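Long-range contact in glycosyl hydrolase family 2, TIM barrel domain protein (Faecalibacterium prausnitzii A2-165, PDB 6ED2), which probably hydrolyses beta-glucuronides as a gut bacterial beta-glucuronidase of glycosyl hydrolase family 2: residues A[486-497]-A[525-536]. Sequence-based numbering, arbitrary orientation.
Sequences QRFADFVSLNRY and VLHGRPLIFTEY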
loop_
_atom_site.group_PDB
_atom_site.type_symbol
_atom_site.label_atom_id
_atom_site.label_comp_id
_atom_site.label_asym_id
_atom_site.label_seq_id
_atom_site.Cartn_x
_atom_site.Cartn_y
_atom_site.Cartn_z
ATOM N N GLN A 486 -0.233 37.157 21.794
ATOM C CA GLN A 486 -0.356 37.562 20.394
ATOM C C GLN A 486 0.026 39.019 20.182
ATOM O O GLN A 486 0.528 39.373 19.105
ATOM C CB GLN A 486 -1.768 37.300 19.864
ATOM C CG GLN A 486 -2.872 38.058 20.577
ATOM C CD GLN A 486 -3.125 39.432 19.977
ATOM O OE1 GLN A 486 -2.667 39.735 18.869
ATOM N NE2 GLN A 486 -3.836 40.285 20.718
ATOM N N ARG A 487 -0.182 39.883 21.187
ATOM C CA ARG A 487 0.073 41.311 20.977
ATOM C C ARG A 487 1.547 41.613 20.715
ATOM O O ARG A 487 1.855 42.670 20.150
ATOM C CB ARG A 487 -0.438 42.134 22.172
ATOM C CG ARG A 487 0.334 41.982 23.475
ATOM C CD ARG A 487 -0.147 43.013 24.525
ATOM N NE ARG A 487 0.365 42.743 25.876
ATOM C CZ ARG A 487 1.471 43.305 26.374
ATOM N NH1 ARG A 487 2.167 44.165 25.640
ATOM N NH2 ARG A 487 1.878 43.016 27.598
ATOM N N PHE A 488 2.463 40.693 21.064
ATOM C CA PHE A 488 3.891 40.923 20.824
ATOM C C PHE A 488 4.307 40.670 19.381
ATOM O O PHE A 488 5.360 41.158 18.964
ATOM C CB PHE A 488 4.733 40.036 21.730
ATOM C CG PHE A 488 4.594 40.358 23.170
ATOM C CD1 PHE A 488 5.340 41.381 23.733
ATOM C CD2 PHE A 488 3.700 39.655 23.965
ATOM C CE1 PHE A 488 5.215 41.686 25.072
ATOM C CE2 PHE A 488 3.568 39.951 25.303
ATOM C CZ PHE A 488 4.327 40.973 25.860
ATOM N N ALA A 489 3.496 39.952 18.604
ATOM C CA ALA A 489 3.891 39.510 17.268
ATOM C C ALA A 489 3.715 40.619 16.236
ATOM O O ALA A 489 2.717 41.344 16.252
ATOM C CB ALA A 489 3.065 38.286 16.867
ATOM N N ASP A 490 4.697 40.749 15.329
ATOM C CA ASP A 490 4.571 41.687 14.210
ATOM C C ASP A 490 3.618 41.160 13.143
ATOM O O ASP A 490 3.062 41.937 12.353
ATOM C CB ASP A 490 5.935 41.968 13.574
ATOM C CG ASP A 490 6.959 42.498 14.571
ATOM O OD1 ASP A 490 6.623 43.395 15.383
ATOM O OD2 ASP A 490 8.115 42.030 14.531
ATOM N N PHE A 491 3.464 39.847 13.065
ATOM C CA PHE A 491 2.423 39.242 12.260
ATOM C C PHE A 491 2.048 37.977 13.000
ATOM O O PHE A 491 2.876 37.407 13.716
ATOM C CB PHE A 491 2.862 38.988 10.801
ATOM C CG PHE A 491 4.007 37.997 10.646
ATOM C CD1 PHE A 491 3.752 36.646 10.441
ATOM C CD2 PHE A 491 5.325 38.422 10.681
ATOM C CE1 PHE A 491 4.795 35.735 10.284
ATOM C CE2 PHE A 491 6.382 37.513 10.534
ATOM C CZ PHE A 491 6.110 36.169 10.328
ATOM N N VAL A 492 0.791 37.600 12.906
ATOM C CA VAL A 492 0.293 36.460 13.662
ATOM C C VAL A 492 0.410 35.213 12.795
ATOM O O VAL A 492 0.137 35.258 11.587
ATOM C CB VAL A 492 -1.153 36.717 14.136
ATOM C CG1 VAL A 492 -1.752 35.476 14.767
ATOM C CG2 VAL A 492 -1.155 37.873 15.161
ATOM N N SER A 493 0.858 34.108 13.407
ATOM C CA SER A 493 0.977 32.801 12.760
ATOM C C SER A 493 0.088 31.815 13.498
ATOM O O SER A 493 0.288 31.572 14.695
ATOM C CB SER A 493 2.427 32.294 12.778
ATOM O OG SER A 493 3.305 33.185 12.114
ATOM N N LEU A 494 -0.876 31.230 12.792
ATOM C CA LEU A 494 -1.816 30.310 13.417
ATOM C C LEU A 494 -1.546 28.880 12.971
ATOM O O LEU A 494 -1.292 28.626 11.787
ATOM C CB LEU A 494 -3.270 30.682 13.083
ATOM C CG LEU A 494 -3.818 32.029 13.581
ATOM C CD1 LEU A 494 -5.310 32.147 13.249
ATOM C CD2 LEU A 494 -3.582 32.236 15.083
ATOM N N ASN A 495 -1.612 27.952 13.924
ATOM C CA ASN A 495 -1.674 26.519 13.652
ATOM C C ASN A 495 -3.111 26.081 13.905
ATOM O O ASN A 495 -3.538 25.998 15.060
ATOM C CB ASN A 495 -0.708 25.735 14.545
ATOM C CG ASN A 495 0.764 26.063 14.271
ATOM O OD1 ASN A 495 1.099 26.860 13.385
ATOM N ND2 ASN A 495 1.646 25.445 15.040
ATOM N N ARG A 496 -3.857 25.795 12.840
ATOM C CA ARG A 496 -5.277 25.497 12.978
ATOM C C ARG A 496 -5.647 24.216 12.240
ATOM O O ARG A 496 -5.172 23.965 11.132
ATOM C CB ARG A 496 -6.126 26.658 12.474
ATOM C CG ARG A 496 -6.136 27.860 13.421
ATOM C CD ARG A 496 -6.547 27.436 14.816
ATOM N NE ARG A 496 -6.567 28.541 15.769
ATOM C CZ ARG A 496 -5.531 28.904 16.529
ATOM N NH1 ARG A 496 -4.371 28.263 16.452
ATOM N NH2 ARG A 496 -5.660 29.916 17.371
ATOM N N TYR A 497 -6.506 23.417 12.866
ATOM C CA TYR A 497 -6.889 22.095 12.392
ATOM C C TYR A 497 -8.396 21.910 12.486
ATOM O O TYR A 497 -8.891 20.877 12.959
ATOM C CB TYR A 497 -6.171 21.014 13.181
ATOM C CG TYR A 497 -4.692 20.970 12.891
ATOM C CD1 TYR A 497 -4.215 20.381 11.723
ATOM C CD2 TYR A 497 -3.769 21.528 13.779
ATOM C CE1 TYR A 497 -2.851 20.327 11.451
ATOM C CE2 TYR A 497 -2.411 21.485 13.518
ATOM C CZ TYR A 497 -1.956 20.887 12.354
ATOM O OH TYR A 497 -0.607 20.853 12.094
ATOM N N VAL A 525 -8.540 41.717 16.646
ATOM C CA VAL A 525 -7.356 41.972 17.462
ATOM C C VAL A 525 -6.100 42.272 16.645
ATOM O O VAL A 525 -5.081 42.663 17.237
ATOM C CB VAL A 525 -7.083 40.808 18.439
ATOM C CG1 VAL A 525 -8.337 40.479 19.244
ATOM C CG2 VAL A 525 -6.559 39.573 17.700
ATOM N N LEU A 526 -6.147 42.146 15.312
ATOM C CA LEU A 526 -4.933 42.225 14.496
ATOM C C LEU A 526 -4.461 43.663 14.289
ATOM O O LEU A 526 -3.249 43.921 14.242
ATOM C CB LEU A 526 -5.165 41.565 13.134
ATOM C CG LEU A 526 -4.991 40.045 13.065
ATOM C CD1 LEU A 526 -5.632 39.508 11.818
ATOM C CD2 LEU A 526 -3.517 39.639 13.103
ATOM N N HIS A 527 -5.393 44.596 14.120
ATOM C CA HIS A 527 -5.089 46.024 13.962
ATOM C C HIS A 527 -4.059 46.256 12.854
ATOM O O HIS A 527 -2.995 46.844 13.060
ATOM C CB HIS A 527 -4.627 46.637 15.292
ATOM C CG HIS A 527 -5.527 46.306 16.446
ATOM N ND1 HIS A 527 -6.887 46.532 16.416
ATOM C CD2 HIS A 527 -5.263 45.758 17.658
ATOM C CE1 HIS A 527 -7.423 46.135 17.558
ATOM N NE2 HIS A 527 -6.461 45.646 18.323
ATOM N N GLY A 528 -4.397 45.780 11.661
ATOM C CA GLY A 528 -3.587 45.996 10.485
ATOM C C GLY A 528 -2.541 44.928 10.208
ATOM O O GLY A 528 -2.099 44.810 9.065
ATOM N N ARG A 529 -2.159 44.140 11.208
ATOM C CA ARG A 529 -1.080 43.164 11.062
ATOM C C ARG A 529 -1.463 42.041 10.090
ATOM O O ARG A 529 -2.602 41.566 10.106
ATOM C CB ARG A 529 -0.736 42.555 12.420
ATOM C CG ARG A 529 0.029 43.490 13.360
ATOM C CD ARG A 529 0.222 42.874 14.744
ATOM N NE ARG A 529 -1.042 42.592 15.432
ATOM C CZ ARG A 529 -1.163 41.736 16.447
ATOM N NH1 ARG A 529 -0.106 41.050 16.890
ATOM N NH2 ARG A 529 -2.341 41.547 17.019
ATOM N N PRO A 530 -0.527 41.581 9.249
ATOM C CA PRO A 530 -0.762 40.337 8.493
ATOM C C PRO A 530 -0.950 39.152 9.428
ATOM O O PRO A 530 -0.401 39.095 10.533
ATOM C CB PRO A 530 0.508 40.171 7.647
ATOM C CG PRO A 530 1.253 41.461 7.742
ATOM C CD PRO A 530 0.812 42.140 9.009
ATOM N N LEU A 531 -1.771 38.214 8.985
ATOM C CA LEU A 531 -1.876 36.907 9.607
ATOM C C LEU A 531 -1.510 35.861 8.563
ATOM O O LEU A 531 -1.868 35.994 7.387
ATOM C CB LEU A 531 -3.291 36.666 10.156
ATOM C CG LEU A 531 -3.546 35.404 10.992
ATOM C CD1 LEU A 531 -4.590 35.687 12.120
ATOM C CD2 LEU A 531 -4.001 34.256 10.091
ATOM N N ILE A 532 -0.763 34.842 8.983
ATOM C CA ILE A 532 -0.481 33.699 8.134
ATOM C C ILE A 532 -0.827 32.438 8.899
ATOM O O ILE A 532 -0.914 32.425 10.134
ATOM C CB ILE A 532 0.983 33.629 7.664
ATOM C CG1 ILE A 532 1.903 33.209 8.807
ATOM C CG2 ILE A 532 1.422 34.934 7.064
ATOM C CD1 ILE A 532 3.318 32.942 8.318
ATOM N N PHE A 533 -1.024 31.365 8.144
ATOM C CA PHE A 533 -1.180 30.046 8.729
ATOM C C PHE A 533 0.133 29.293 8.597
ATOM O O PHE A 533 0.715 29.217 7.510
ATOM C CB PHE A 533 -2.347 29.304 8.080
ATOM C CG PHE A 533 -3.683 29.875 8.477
ATOM C CD1 PHE A 533 -4.366 29.371 9.569
ATOM C CD2 PHE A 533 -4.221 30.962 7.792
ATOM C CE1 PHE A 533 -5.578 29.928 9.959
ATOM C CE2 PHE A 533 -5.442 31.512 8.160
ATOM C CZ PHE A 533 -6.113 31.005 9.247
ATOM N N THR A 534 0.626 28.797 9.716
ATOM C CA THR A 534 1.867 28.052 9.723
ATOM C C THR A 534 1.654 26.555 9.893
ATOM O O THR A 534 2.608 25.791 9.706
ATOM C CB THR A 534 2.794 28.577 10.833
ATOM O OG1 THR A 534 2.014 28.861 12.001
ATOM C CG2 THR A 534 3.498 29.846 10.368
ATOM N N GLU A 535 0.450 26.115 10.258
ATOM C CA GLU A 535 0.111 24.697 10.209
ATOM C C GLU A 535 -1.367 24.540 9.904
ATOM O O GLU A 535 -2.196 25.357 10.322
ATOM C CB GLU A 535 0.419 23.951 11.515
ATOM C CG GLU A 535 1.885 23.904 11.832
ATOM C CD GLU A 535 2.209 22.995 12.962
ATOM O OE1 GLU A 535 1.374 22.106 13.265
ATOM O OE2 GLU A 535 3.311 23.165 13.532
ATOM N N TYR A 536 -1.672 23.454 9.198
ATOM C CA TYR A 536 -2.993 22.931 8.881
ATOM C C TYR A 536 -2.784 21.728 7.963
ATOM O O TYR A 536 -1.743 21.606 7.302
ATOM C CB TYR A 536 -3.895 23.983 8.232
ATOM C CG TYR A 536 -3.494 24.467 6.845
ATOM C CD1 TYR A 536 -4.207 24.053 5.719
ATOM C CD2 TYR A 536 -2.438 25.349 6.661
ATOM C CE1 TYR A 536 -3.874 24.495 4.454
ATOM C CE2 TYR A 536 -2.103 25.817 5.392
ATOM C CZ TYR A 536 -2.826 25.385 4.291
ATOM O OH TYR A 536 -2.512 25.831 3.017
HETATM O O HOH W 1 -3.953 42.834 19.474
#
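V492 and L531 open a parallel strand pair in the TIM barrel. Strands 492-495 and 531-535 are neighbours joined by a beta-alpha-beta crossover through helix 508-525. Backbone bonds alternate along the pair: V492 N to P530 O, I532 N to V492 O, L494 N to I532 O, T534 N to L494 O. A beta bulge follows, and the pairing resumes with R496 N on E535 O.

The packing is tight and apolar beside the buried strands. L531 CD1 touches V492 CG1 at 3.9 Å and L494 CD1 at 3.8 Å. F533 turns CD1 to L494 CB, and its ring stacks with F568. On the other face I532 CD1 meets F491 CE1 at 3.7 Å.

The side towards the turn L526 to R529 is polar and partly exposed, yet firmly bonded. There R529 crosses to Q486 at about a right angle. NH2 gives an almost straight bond to Q486 OE1 (2.6 Å, 172°), in the plane of that amide carbonyl. NH1 bonds both Q486 O and A489 O. The bend at chi3 (-62°) also lets NE reach L526 O, and NH2 also donates to V525 O. V492 CG2 lies over one guanidinium face, towards its rim. A water links Q486 NE2 to V525 O. A leucine in place of R529 would probably leave Q486 OE1 and the A489 carbonyl without their mate, with the Q486 amide held chiefly through its water.

At the C-terminal strand ends E535 probably holds the nucleophile position and E441 that of the acid/base, as in family 2 relatives. N495 ND2 bonds E441, and T534 OG1 donates to N495 OD1 at 2.6 Å. E535 OE2 forms a salt bridge with R353. OE1 bonds a glycerol, probably from the crystallisation liquor, which may mark the pocket. Y497 OH also donates to E535 OE1, at 2.6 Å, from the anti side of the carboxylate.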